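Local coordinates for SusD superfamily protein (Bacteroides vulgatus, PDB 3MYV) that probably binds polysaccharide at the bacterial outer membrane, like other SusD-type glycan-binding proteins, at residues 74-79 with 433-438; 364-369 with 388-393; 182-187 with 242-247; 276-281 with 302-307. All coordinates share one frame; numbering follows the deposited sequence.

Contact 1 (74-79 with 433-438)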
loop_
_atom_site.group_PDB
_atom_site.type_symbol
_atom_site.label_atom_id
_atom_site.label_comp_id
_atom_site.label_asym_id
_atom_site.label_seq_id
_atom_site.Cartn_x
_atom_site.Cartn_y
_atom_site.Cartn_z
ATOM N N SER A 74 6.667 0.921 12.781
ATOM C CA SER A 74 8.002 1.477 12.447
ATOM C C SER A 74 8.000 2.257 11.125
ATOM O O SER A 74 8.974 2.221 10.334
ATOM C CB SER A 74 8.997 0.330 12.353
ATOM O OG SER A 74 9.101 -0.295 13.617
ATOM N N LEU A 75 6.910 2.969 10.887
ATOM C CA LEU A 75 6.669 3.580 9.570
ATOM C C LEU A 75 7.637 4.729 9.281
ATOM O O LEU A 75 7.762 5.147 8.139
ATOM C CB LEU A 75 5.204 4.016 9.428
ATOM C CG LEU A 75 4.177 2.871 9.278
ATOM C CD1 LEU A 75 2.689 3.394 9.075
ATOM C CD2 LEU A 75 4.604 1.944 8.149
ATOM N N TRP A 76 8.364 5.200 10.295
ATOM C CA TRP A 76 9.512 6.087 10.031
ATOM C C TRP A 76 10.788 5.281 9.947
ATOM O O TRP A 76 11.477 5.300 8.928
ATOM C CB TRP A 76 9.684 7.133 11.139
ATOM C CG TRP A 76 10.922 8.015 11.037
ATOM C CD1 TRP A 76 12.170 7.733 11.526
ATOM C CD2 TRP A 76 11.003 9.348 10.502
ATOM N NE1 TRP A 76 13.024 8.780 11.289
ATOM C CE2 TRP A 76 12.336 9.794 10.683
ATOM C CE3 TRP A 76 10.096 10.189 9.865
ATOM C CZ2 TRP A 76 12.779 11.072 10.271
ATOM C CZ3 TRP A 76 10.526 11.473 9.459
ATOM C CH2 TRP A 76 11.858 11.891 9.652
ATOM N N GLY A 77 11.137 4.626 11.053
ATOM C CA GLY A 77 12.428 3.954 11.155
ATOM C C GLY A 77 12.734 2.880 10.130
ATOM O O GLY A 77 13.866 2.781 9.626
ATOM N N ARG A 78 11.772 2.025 9.843
ATOM C CA ARG A 78 12.054 0.876 8.994
ATOM C C ARG A 78 12.257 1.276 7.520
ATOM O O ARG A 78 13.246 0.866 6.925
ATOM C CB ARG A 78 11.008 -0.244 9.177
ATOM C CG ARG A 78 11.287 -1.510 8.370
ATOM C CD ARG A 78 12.667 -2.041 8.553
ATOM N NE ARG A 78 12.898 -2.288 9.957
ATOM C CZ ARG A 78 12.588 -3.409 10.615
ATOM N NH1 ARG A 78 12.093 -4.484 10.008
ATOM N NH2 ARG A 78 12.850 -3.474 11.908
ATOM N N PRO A 79 11.379 2.134 6.942
ATOM C CA PRO A 79 11.686 2.536 5.568
ATOM C C PRO A 79 13.018 3.306 5.467
ATOM O O PRO A 79 13.727 3.173 4.490
ATOM C CB PRO A 79 10.516 3.457 5.200
ATOM C CG PRO A 79 9.391 2.864 5.963
ATOM C CD PRO A 79 9.989 2.466 7.294
ATOM N N PRO A 433 3.506 12.649 13.015
ATOM C CA PRO A 433 4.530 13.608 13.407
ATOM C C PRO A 433 5.957 13.079 13.155
ATOM O O PRO A 433 6.201 11.860 13.139
ATOM C CB PRO A 433 4.274 13.782 14.894
ATOM C CG PRO A 433 3.826 12.392 15.326
ATOM C CD PRO A 433 2.980 11.902 14.173
ATOM N N ILE A 434 6.875 14.011 12.934
ATOM C CA ILE A 434 8.297 13.727 12.901
ATOM C C ILE A 434 8.703 13.253 14.316
ATOM O O ILE A 434 8.355 13.923 15.305
ATOM C CB ILE A 434 9.122 14.997 12.485
ATOM C CG1 ILE A 434 8.666 15.581 11.129
ATOM C CG2 ILE A 434 10.631 14.672 12.478
ATOM C CD1 ILE A 434 8.745 14.644 9.937
ATOM N N PRO A 435 9.406 12.115 14.427
ATOM C CA PRO A 435 9.828 11.626 15.749
ATOM C C PRO A 435 10.698 12.635 16.477
ATOM O O PRO A 435 11.605 13.230 15.876
ATOM C CB PRO A 435 10.639 10.362 15.435
ATOM C CG PRO A 435 10.150 9.940 14.083
ATOM C CD PRO A 435 9.767 11.167 13.356
ATOM N N GLU A 436 10.442 12.786 17.766
ATOM C CA GLU A 436 11.103 13.788 18.594
ATOM C C GLU A 436 12.640 13.673 18.505
ATOM O O GLU A 436 13.349 14.690 18.460
ATOM C CB GLU A 436 10.640 13.637 20.041
ATOM C CG GLU A 436 11.247 14.631 21.020
ATOM C CD GLU A 436 10.727 14.454 22.447
ATOM O OE1 GLU A 436 11.097 13.459 23.113
ATOM O OE2 GLU A 436 9.972 15.331 22.908
ATOM N N ASP A 437 13.149 12.443 18.445
ATOM C CA ASP A 437 14.604 12.265 18.441
ATOM C C ASP A 437 15.327 12.801 17.218
ATOM O O ASP A 437 16.546 13.012 17.281
ATOM C CB ASP A 437 15.035 10.831 18.777
ATOM C CG ASP A 437 14.633 9.828 17.749
ATOM O OD1 ASP A 437 13.914 10.165 16.777
ATOM O OD2 ASP A 437 15.042 8.658 17.942
ATOM N N GLN A 438 14.597 13.069 16.120
ATOM C CA GLN A 438 15.199 13.801 15.003
ATOM C C GLN A 438 15.708 15.195 15.387
ATOM O O GLN A 438 16.657 15.676 14.776
ATOM C CB GLN A 438 14.217 13.917 13.818
ATOM C CG GLN A 438 13.729 12.568 13.345
ATOM C CD GLN A 438 14.833 11.518 13.211
ATOM O OE1 GLN A 438 14.947 10.575 14.037
ATOM N NE2 GLN A 438 15.648 11.669 12.178
#
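Trp76 lays its indole against Pro435, whose ring methylenes sit over one face of the aromatic system. Pro435 CD lies 3.7 Å from the centroid of the Trp76 six-membered ring, only 17° off the normal, which makes a CH-pi contact, while Pro435 CG, 3.7 Å from Trp76 CG, extends the cover toward the pyrrole half. The indole reaches this far because its CG stands opposite the backbone N (chi1 174°), and the ring is turned nearly square to the CA-CB-CG plane (chi2 -87°). Next to the proline, Ile434 reaches in with the end of its longer branch: Ile434 CD1 comes within 3.7 Å of Trp76 CZ3, at an oblique approach. On the benzene side Gln438 bends back at its second torsion, and its CG packs against Trp76 CZ2 at 3.5 Å. The type I turn from Pro435 to Gln438, closed by Gln438 N to Pro435 O at 3.0 Å, brings the proline and the glutamine to the indole together, and Ile434 directly precedes it. Phe80 and Phe128 also meet the indole, Phe128 edge-to-face, while Ile434 N is bonded to Gln447 OE1. Replacing Trp76 with an alanine would probably leave Pro435 without its aromatic face and open a gap between the turn and the start of helix 77-94. Across these segments the attachment is mainly apolar, built from dispersion and CH-pi contact: a flat, electron-rich face matched to a rigid proline, joining residues far apart in sequence by fit of shape and not by charge.

Contact 2 (364-369 with 388-393)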
loop_
_atom_site.group_PDB
_atom_site.type_symbol
_atom_site.label_atom_id
_atom_site.label_comp_id
_atom_site.label_asym_id
_atom_site.label_seq_id
_atom_site.Cartn_x
_atom_site.Cartn_y
_atom_site.Cartn_z
ATOM N N VAL A 364 -16.115 -4.718 -11.793
ATOM C CA VAL A 364 -17.489 -4.737 -11.284
ATOM C C VAL A 364 -18.130 -6.082 -11.543
ATOM O O VAL A 364 -18.750 -6.670 -10.659
ATOM C CB VAL A 364 -18.297 -3.578 -11.889
ATOM C CG1 VAL A 364 -19.821 -3.739 -11.634
ATOM C CG2 VAL A 364 -17.741 -2.255 -11.319
ATOM N N LYS A 365 -17.965 -6.575 -12.768
ATOM C CA LYS A 365 -18.612 -7.807 -13.191
ATOM C C LYS A 365 -17.941 -9.046 -12.640
ATOM O O LYS A 365 -18.595 -10.081 -12.465
ATOM C CB LYS A 365 -18.705 -7.867 -14.719
ATOM C CG LYS A 365 -19.631 -6.790 -15.248
ATOM C CD LYS A 365 -19.639 -6.708 -16.787
ATOM C CE LYS A 365 -20.615 -5.623 -17.247
ATOM N NZ LYS A 365 -20.652 -5.502 -18.745
ATOM N N ARG A 366 -16.636 -8.980 -12.401
ATOM C CA ARG A 366 -15.971 -10.089 -11.722
ATOM C C ARG A 366 -16.540 -10.206 -10.307
ATOM O O ARG A 366 -16.728 -11.303 -9.806
ATOM C CB ARG A 366 -14.445 -9.909 -11.666
ATOM C CG ARG A 366 -13.681 -11.142 -11.145
ATOM C CD ARG A 366 -13.529 -11.146 -9.633
ATOM N NE ARG A 366 -12.880 -9.933 -9.130
ATOM C CZ ARG A 366 -11.571 -9.664 -9.192
ATOM N NH1 ARG A 366 -10.697 -10.539 -9.719
ATOM N NH2 ARG A 366 -11.112 -8.510 -8.692
ATOM N N GLY A 367 -16.788 -9.073 -9.661
ATOM C CA GLY A 367 -17.403 -9.058 -8.340
ATOM C C GLY A 367 -18.809 -9.655 -8.346
ATOM O O GLY A 367 -19.101 -10.537 -7.543
ATOM N N ASN A 368 -19.634 -9.218 -9.294
ATOM C CA ASN A 368 -21.009 -9.716 -9.486
ATOM C C ASN A 368 -21.381 -9.544 -10.966
ATOM O O ASN A 368 -21.503 -8.415 -11.433
ATOM C CB ASN A 368 -21.990 -8.909 -8.615
ATOM C CG ASN A 368 -23.427 -9.401 -8.726
ATOM O OD1 ASN A 368 -23.746 -10.241 -9.592
ATOM N ND2 ASN A 368 -24.323 -8.853 -7.870
ATOM N N PRO A 369 -21.510 -10.648 -11.719
ATOM C CA PRO A 369 -21.781 -10.521 -13.145
ATOM C C PRO A 369 -23.121 -9.856 -13.494
ATOM O O PRO A 369 -23.305 -9.448 -14.670
ATOM C CB PRO A 369 -21.721 -11.980 -13.655
ATOM C CG PRO A 369 -22.008 -12.799 -12.458
ATOM C CD PRO A 369 -21.346 -12.064 -11.327
ATOM N N SER A 388 -13.125 0.888 -2.721
ATOM C CA SER A 388 -13.555 0.512 -1.381
ATOM C C SER A 388 -13.863 -0.993 -1.299
ATOM O O SER A 388 -13.383 -1.702 -0.412
ATOM C CB SER A 388 -14.800 1.288 -1.004
ATOM O OG SER A 388 -15.344 0.811 0.187
ATOM N N LYS A 389 -14.696 -1.452 -2.238
ATOM C CA LYS A 389 -15.128 -2.852 -2.305
ATOM C C LYS A 389 -13.969 -3.803 -2.514
ATOM O O LYS A 389 -13.827 -4.821 -1.817
ATOM C CB LYS A 389 -16.124 -3.051 -3.458
ATOM C CG LYS A 389 -17.509 -2.410 -3.273
ATOM C CD LYS A 389 -18.414 -2.675 -4.461
ATOM C CE LYS A 389 -19.648 -1.757 -4.436
ATOM N NZ LYS A 389 -20.770 -2.189 -5.347
ATOM N N GLU A 390 -13.135 -3.462 -3.481
ATOM C CA GLU A 390 -12.091 -4.367 -3.954
ATOM C C GLU A 390 -10.880 -4.444 -3.032
ATOM O O GLU A 390 -10.300 -5.505 -2.877
ATOM C CB GLU A 390 -11.606 -3.926 -5.329
ATOM C CG GLU A 390 -10.605 -4.879 -5.977
ATOM C CD GLU A 390 -11.171 -6.277 -6.205
ATOM O OE1 GLU A 390 -12.310 -6.396 -6.745
ATOM O OE2 GLU A 390 -10.479 -7.276 -5.849
ATOM N N LEU A 391 -10.490 -3.318 -2.449
ATOM C CA LEU A 391 -9.155 -3.200 -1.828
ATOM C C LEU A 391 -9.211 -3.102 -0.300
ATOM O O LEU A 391 -8.193 -2.797 0.334
ATOM C CB LEU A 391 -8.400 -1.993 -2.435
ATOM C CG LEU A 391 -8.122 -2.071 -3.943
ATOM C CD1 LEU A 391 -7.547 -0.733 -4.485
ATOM C CD2 LEU A 391 -7.166 -3.213 -4.261
ATOM N N VAL A 392 -10.374 -3.409 0.290
ATOM C CA VAL A 392 -10.514 -3.448 1.740
ATOM C C VAL A 392 -9.458 -4.378 2.349
ATOM O O VAL A 392 -9.208 -5.487 1.848
ATOM C CB VAL A 392 -11.951 -3.858 2.172
ATOM C CG1 VAL A 392 -12.239 -5.380 1.915
ATOM C CG2 VAL A 392 -12.182 -3.492 3.646
ATOM N N GLY A 393 -8.801 -3.913 3.406
ATOM C CA GLY A 393 -7.782 -4.744 4.051
ATOM C C GLY A 393 -6.390 -4.639 3.433
ATOM O O GLY A 393 -5.449 -5.272 3.946
HETATM O O HOH W 1 -14.326 -7.581 -8.240
#
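Arg366 and Glu390 meet as a buried salt bridge between helices 350-367 and 380-391. Starting at Arg366 CB, the chain leaves with CG opposite the backbone N (chi1 -172°). CB, CG and CD serve as the arm, which bends at the second and third torsions, swinging the guanidinium toward the other helix. NE gives its hydrogen to a water at 2.9 Å, and that water donates to Glu390 OE1 at 2.8 Å. At the tip, NH2 bonds Glu390 OE1 directly at 3.1 Å, with an N-H...O angle of 153°. The oxygen lies close to the guanidinium plane, yet the arginine comes at it from above the carboxylate plane, the two planes being turned 42° apart. NH2 also reaches Ser335 OG, and NH1 is held by Tyr229 O and Glu247 OE2. The carboxylate is equally busy: OE1 pairs with Arg295, OE2 with Arg333 and the hydroxyl of Tyr234. With an alanine in place of Glu390, the bridging water would probably lose its acceptor, and Arg295, Arg333 and Arg366 would each lack this counter-charge. Several positive groups around one acid would be expected to favour its ionised form. This is a buried, water-bridged charge network tying two helices together within the RagB/SusD part of the fold.

Contact 3 (182-187 with 242-247)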
loop_
_atom_site.group_PDB
_atom_site.type_symbol
_atom_site.label_atom_id
_atom_site.label_comp_id
_atom_site.label_asym_id
_atom_site.label_seq_id
_atom_site.Cartn_x
_atom_site.Cartn_y
_atom_site.Cartn_z
ATOM N N LYS A 182 9.403 -13.788 -12.907
ATOM C CA LYS A 182 8.805 -13.748 -11.599
ATOM C C LYS A 182 9.805 -14.204 -10.549
ATOM O O LYS A 182 10.527 -15.184 -10.751
ATOM C CB LYS A 182 7.584 -14.662 -11.570
ATOM C CG LYS A 182 6.408 -14.099 -12.351
ATOM C CD LYS A 182 5.284 -15.122 -12.460
ATOM C CE LYS A 182 4.220 -14.680 -13.473
ATOM N NZ LYS A 182 3.257 -15.768 -13.811
ATOM N N ASN A 183 9.811 -13.524 -9.411
ATOM C CA ASN A 183 10.596 -13.970 -8.270
ATOM C C ASN A 183 9.724 -13.783 -7.048
ATOM O O ASN A 183 9.628 -12.684 -6.526
ATOM C CB ASN A 183 11.897 -13.167 -8.145
ATOM C CG ASN A 183 12.871 -13.775 -7.130
ATOM O OD1 ASN A 183 12.669 -14.885 -6.632
ATOM N ND2 ASN A 183 13.928 -13.058 -6.841
ATOM N N ASN A 184 9.062 -14.857 -6.616
ATOM C CA ASN A 184 7.954 -14.725 -5.672
ATOM C C ASN A 184 8.464 -14.186 -4.353
ATOM O O ASN A 184 9.408 -14.731 -3.798
ATOM C CB ASN A 184 7.258 -16.078 -5.432
ATOM C CG ASN A 184 6.451 -16.563 -6.616
ATOM O OD1 ASN A 184 5.976 -15.787 -7.456
ATOM N ND2 ASN A 184 6.233 -17.871 -6.654
ATOM N N GLY A 185 7.856 -13.104 -3.865
ATOM C CA GLY A 185 8.292 -12.466 -2.622
ATOM C C GLY A 185 9.057 -11.172 -2.905
ATOM O O GLY A 185 9.362 -10.394 -1.981
ATOM N N ARG A 186 9.369 -10.930 -4.178
ATOM C CA ARG A 186 10.054 -9.708 -4.583
ATOM C C ARG A 186 9.384 -9.038 -5.794
ATOM O O ARG A 186 8.527 -9.631 -6.458
ATOM C CB ARG A 186 11.532 -10.016 -4.858
ATOM C CG ARG A 186 12.287 -10.520 -3.611
ATOM C CD ARG A 186 13.657 -11.175 -3.896
ATOM N NE ARG A 186 14.604 -10.357 -4.655
ATOM C CZ ARG A 186 15.882 -10.692 -4.879
ATOM N NH1 ARG A 186 16.412 -11.785 -4.346
ATOM N NH2 ARG A 186 16.659 -9.923 -5.627
HETATM N N MSE A 187 9.786 -7.803 -6.076
HETATM C CA MSE A 187 9.284 -7.065 -7.218
HETATM C C MSE A 187 10.065 -7.465 -8.475
HETATM O O MSE A 187 11.295 -7.597 -8.437
HETATM C CB MSE A 187 9.430 -5.544 -6.988
HETATM C CG MSE A 187 8.436 -5.016 -5.973
HETATM SE SE MSE A 187 8.368 -3.123 -5.836
HETATM C CE MSE A 187 9.835 -2.889 -4.613
ATOM N N ALA A 242 -2.907 -20.678 -1.782
ATOM C CA ALA A 242 -2.859 -20.132 -3.129
ATOM C C ALA A 242 -1.935 -18.914 -3.198
ATOM O O ALA A 242 -2.259 -17.928 -3.836
ATOM C CB ALA A 242 -4.266 -19.784 -3.597
ATOM N N LYS A 243 -0.750 -19.014 -2.580
ATOM C CA LYS A 243 0.158 -17.874 -2.511
ATOM C C LYS A 243 0.701 -17.528 -3.903
ATOM O O LYS A 243 0.769 -18.378 -4.796
ATOM C CB LYS A 243 1.308 -18.141 -1.527
ATOM C CG LYS A 243 0.833 -18.253 -0.085
ATOM C CD LYS A 243 1.983 -18.534 0.869
ATOM C CE LYS A 243 1.650 -18.142 2.335
ATOM N NZ LYS A 243 2.875 -18.095 3.262
ATOM N N PHE A 244 1.054 -16.261 -4.074
ATOM C CA PHE A 244 1.594 -15.776 -5.338
ATOM C C PHE A 244 0.652 -16.093 -6.481
ATOM O O PHE A 244 1.077 -16.604 -7.512
ATOM C CB PHE A 244 3.002 -16.345 -5.562
ATOM C CG PHE A 244 3.900 -16.188 -4.362
ATOM C CD1 PHE A 244 4.332 -14.917 -3.955
ATOM C CD2 PHE A 244 4.262 -17.282 -3.604
ATOM C CE1 PHE A 244 5.125 -14.765 -2.824
ATOM C CE2 PHE A 244 5.054 -17.124 -2.470
ATOM C CZ PHE A 244 5.492 -15.878 -2.091
ATOM N N GLY A 245 -0.647 -15.796 -6.288
ATOM C CA GLY A 245 -1.636 -16.058 -7.315
ATOM C C GLY A 245 -1.480 -15.200 -8.565
ATOM O O GLY A 245 -0.638 -14.292 -8.627
ATOM N N SER A 246 -2.319 -15.469 -9.562
ATOM C CA SER A 246 -2.189 -14.831 -10.877
ATOM C C SER A 246 -2.337 -13.315 -10.900
ATOM O O SER A 246 -1.934 -12.688 -11.889
ATOM C CB SER A 246 -3.183 -15.435 -11.892
ATOM O OG SER A 246 -4.537 -15.124 -11.574
ATOM N N GLU A 247 -2.925 -12.709 -9.870
ATOM C CA GLU A 247 -3.008 -11.236 -9.836
ATOM C C GLU A 247 -1.772 -10.595 -9.177
ATOM O O GLU A 247 -1.514 -9.391 -9.339
ATOM C CB GLU A 247 -4.238 -10.766 -9.083
ATOM C CG GLU A 247 -5.548 -10.997 -9.807
ATOM C CD GLU A 247 -6.670 -10.122 -9.310
ATOM O OE1 GLU A 247 -6.404 -9.038 -8.762
ATOM O OE2 GLU A 247 -7.823 -10.528 -9.503
#
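Asn184 and Phe244 are brought face to face by similar first torsions. In each, CG lies opposite the carbonyl carbon and beside the backbone N, chi1 being -71° in Asn184 and -49° in Phe244. Phe244 also has left-handed helical backbone angles, and its side chain heads for the turn at 183-186. The outcome is a flat stack: the Asn184 amide and the phenyl ring are parallel to within 1°. Asn184 CB sits over the middle of the ring, 3.4 Å from the Phe244 centroid, as a CH-pi contact. The amide itself slides off toward the ring's attachment point, with Asn184 CG 3.4 Å from Phe244 CG. Its two ends then part, ND2 lying 3.7 Å from Phe244 CD2 and OD1 3.6 Å from Phe244 CB. The backbone follows, Gly185 N approaching Phe244 CE1 at 3.4 Å from an oblique direction. Gly185 occupies the third position of a type II turn, where its positive phi suits glycine; the turn is closed by Arg186 N to Asn183 O at 2.9 Å. Phe244 is held from its own side too, since its N bonds Glu251 OE2 and its side chain touches Ala253 and Asn328. Near the surface, the stack thus joins the loop linking helices 160-177 and 189-202 to the one leading from helix 206-223 into strand 248-252. At the last position of the turn, Arg186 faces away from Phe244 and forms salt bridges with Glu112 of helix 103-128 and Asp17 of helix 13-27.

Contact 4 (276-281 with 302-307)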
loop_
_atom_site.group_PDB
_atom_site.type_symbol
_atom_site.label_atom_id
_atom_site.label_comp_id
_atom_site.label_asym_id
_atom_site.label_seq_id
_atom_site.Cartn_x
_atom_site.Cartn_y
_atom_site.Cartn_z
ATOM N N LYS A 276 -8.128 -7.379 16.394
ATOM C CA LYS A 276 -7.778 -5.973 16.502
ATOM C C LYS A 276 -8.694 -5.028 15.758
ATOM O O LYS A 276 -8.713 -3.817 16.051
ATOM C CB LYS A 276 -6.356 -5.704 16.034
ATOM C CG LYS A 276 -5.253 -6.445 16.834
ATOM C CD LYS A 276 -5.253 -6.144 18.335
ATOM C CE LYS A 276 -3.905 -6.510 18.986
ATOM N NZ LYS A 276 -3.941 -6.234 20.469
ATOM N N GLY A 277 -9.444 -5.561 14.806
ATOM C CA GLY A 277 -10.290 -4.704 13.982
ATOM C C GLY A 277 -11.375 -5.464 13.252
ATOM O O GLY A 277 -11.335 -6.687 13.150
ATOM N N PHE A 278 -12.341 -4.685 12.764
ATOM C CA PHE A 278 -13.514 -5.164 12.032
ATOM C C PHE A 278 -13.649 -4.335 10.793
ATOM O O PHE A 278 -13.034 -3.270 10.708
ATOM C CB PHE A 278 -14.772 -4.973 12.873
ATOM C CG PHE A 278 -14.651 -5.465 14.272
ATOM C CD1 PHE A 278 -14.174 -6.767 14.528
ATOM C CD2 PHE A 278 -15.050 -4.678 15.339
ATOM C CE1 PHE A 278 -14.089 -7.234 15.807
ATOM C CE2 PHE A 278 -14.974 -5.147 16.638
ATOM C CZ PHE A 278 -14.489 -6.433 16.878
ATOM N N VAL A 279 -14.439 -4.799 9.812
ATOM C CA VAL A 279 -15.007 -3.855 8.872
ATOM C C VAL A 279 -16.034 -3.019 9.636
ATOM O O VAL A 279 -16.566 -3.438 10.658
ATOM C CB VAL A 279 -15.601 -4.508 7.592
ATOM C CG1 VAL A 279 -14.516 -5.374 6.906
ATOM C CG2 VAL A 279 -16.887 -5.312 7.886
ATOM N N THR A 280 -16.305 -1.831 9.130
ATOM C CA THR A 280 -17.322 -0.964 9.720
ATOM C C THR A 280 -18.721 -1.437 9.283
ATOM O O THR A 280 -18.873 -2.249 8.327
ATOM C CB THR A 280 -17.123 0.475 9.244
ATOM O OG1 THR A 280 -17.159 0.479 7.814
ATOM C CG2 THR A 280 -15.788 1.042 9.739
ATOM N N GLN A 281 -19.738 -0.947 9.985
ATOM C CA GLN A 281 -21.111 -1.235 9.622
ATOM C C GLN A 281 -21.389 -0.733 8.192
ATOM O O GLN A 281 -22.071 -1.398 7.419
ATOM C CB GLN A 281 -22.091 -0.623 10.627
ATOM C CG GLN A 281 -23.523 -1.133 10.449
ATOM C CD GLN A 281 -24.494 -0.576 11.467
ATOM O OE1 GLN A 281 -24.198 -0.504 12.656
ATOM N NE2 GLN A 281 -25.680 -0.206 11.005
ATOM N N ASN A 302 -20.101 -11.830 13.596
ATOM C CA ASN A 302 -20.034 -12.263 14.982
ATOM C C ASN A 302 -20.643 -11.187 15.877
ATOM O O ASN A 302 -21.387 -10.318 15.385
ATOM C CB ASN A 302 -18.589 -12.607 15.369
ATOM C CG ASN A 302 -18.513 -13.728 16.363
ATOM O OD1 ASN A 302 -19.113 -13.654 17.435
ATOM N ND2 ASN A 302 -17.791 -14.798 16.007
ATOM N N LYS A 303 -20.350 -11.250 17.178
ATOM C CA LYS A 303 -21.044 -10.442 18.168
ATOM C C LYS A 303 -19.985 -9.846 19.074
ATOM O O LYS A 303 -19.152 -10.563 19.633
ATOM C CB LYS A 303 -21.994 -11.288 18.988
ATOM C CG LYS A 303 -23.194 -11.864 18.246
ATOM C CD LYS A 303 -24.239 -10.802 17.983
ATOM C CE LYS A 303 -25.393 -11.326 17.186
ATOM N NZ LYS A 303 -26.441 -10.268 17.083
ATOM N N TYR A 304 -20.068 -8.537 19.249
ATOM C CA TYR A 304 -19.115 -7.796 20.033
ATOM C C TYR A 304 -19.809 -6.618 20.697
ATOM O O TYR A 304 -20.556 -5.887 20.026
ATOM C CB TYR A 304 -18.024 -7.296 19.086
ATOM C CG TYR A 304 -16.787 -6.818 19.773
ATOM C CD1 TYR A 304 -15.796 -7.709 20.182
ATOM C CD2 TYR A 304 -16.580 -5.472 19.973
ATOM C CE1 TYR A 304 -14.638 -7.244 20.803
ATOM C CE2 TYR A 304 -15.434 -5.006 20.574
ATOM C CZ TYR A 304 -14.474 -5.885 20.990
ATOM O OH TYR A 304 -13.343 -5.362 21.566
ATOM N N ALA A 305 -19.576 -6.468 22.006
ATOM C CA ALA A 305 -20.210 -5.434 22.838
ATOM C C ALA A 305 -21.721 -5.354 22.578
ATOM O O ALA A 305 -22.287 -4.283 22.380
ATOM C CB ALA A 305 -19.502 -4.059 22.633
ATOM N N GLY A 306 -22.365 -6.525 22.571
ATOM C CA GLY A 306 -23.805 -6.619 22.460
ATOM C C GLY A 306 -24.407 -6.225 21.114
ATOM O O GLY A 306 -25.610 -6.006 21.028
ATOM N N LYS A 307 -23.587 -6.215 20.066
ATOM C CA LYS A 307 -24.029 -5.872 18.709
ATOM C C LYS A 307 -23.491 -6.867 17.686
ATOM O O LYS A 307 -22.466 -7.504 17.903
ATOM C CB LYS A 307 -23.469 -4.500 18.321
ATOM C CG LYS A 307 -24.122 -3.323 18.971
ATOM C CD LYS A 307 -23.505 -2.030 18.411
ATOM C CE LYS A 307 -24.442 -0.827 18.538
ATOM N NZ LYS A 307 -24.126 0.239 17.535
HETATM O O HOH W 2 -24.928 -1.118 15.083
#
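The Tyr304 ring offers one face to Phe278, whose CZ stands 3.6 Å above the Tyr304 plane and over its centre. Phe278 meets it with its rim: Tyr304 CE2 lies at the Phe278 edge, in the plane of that ring. The pair is T-shaped, with planes at 68° and centroids of the Phe278 and Tyr304 rings 4.9 Å apart. Phe278 CZ is 3.7 Å from Tyr304 CG, and Phe278 CE2 equally near Tyr304 CD2, so two adjacent edge carbons share the face. Tyr304 swings its ring there with CG opposite the backbone N (chi1 -165°), and its hydroxyl is bonded to the backbone N of Glu52. Both side chains also touch Ser51, just past strand 48-50, the antiparallel partner of strand 277-279. Two residues before Tyr304, Asn302 OD1 takes the Lys303 N-H at 2.7 Å on a lone pair in the carbonyl plane. Beyond Tyr304 the chain reverses through Ala305 and Gly306, and the backbone N and O of Tyr304 bond the O and N of Lys307 (2.9 and 3.0 Å). That is a beta hairpin with a two-residue loop and a type I' turn, here packed by an aromatic pair against a separate two-stranded sheet.

How the contacts relate
Contacts 2 and 3 share one charge network: Glu247 OE2, in the 242-247 segment, forms a salt bridge to Arg366 NH1 of contact 2 at 2.9 Å, and Arg333 bonds both Glu247 and Glu390. Contacts 2 and 4 come within about 4 Å at their nearest atoms without touching, and Tyr283 connects them, its N capped by Thr280 OG1 and the Ser388 side chain touching it. Contact 1 stands apart, its centre 34 Å from that of contact 2 on the other side of the chain's centre, yet its segments bracket the other three in sequence. The bound sodium ion is about 12 Å from the Phe244 side chain of contact 3.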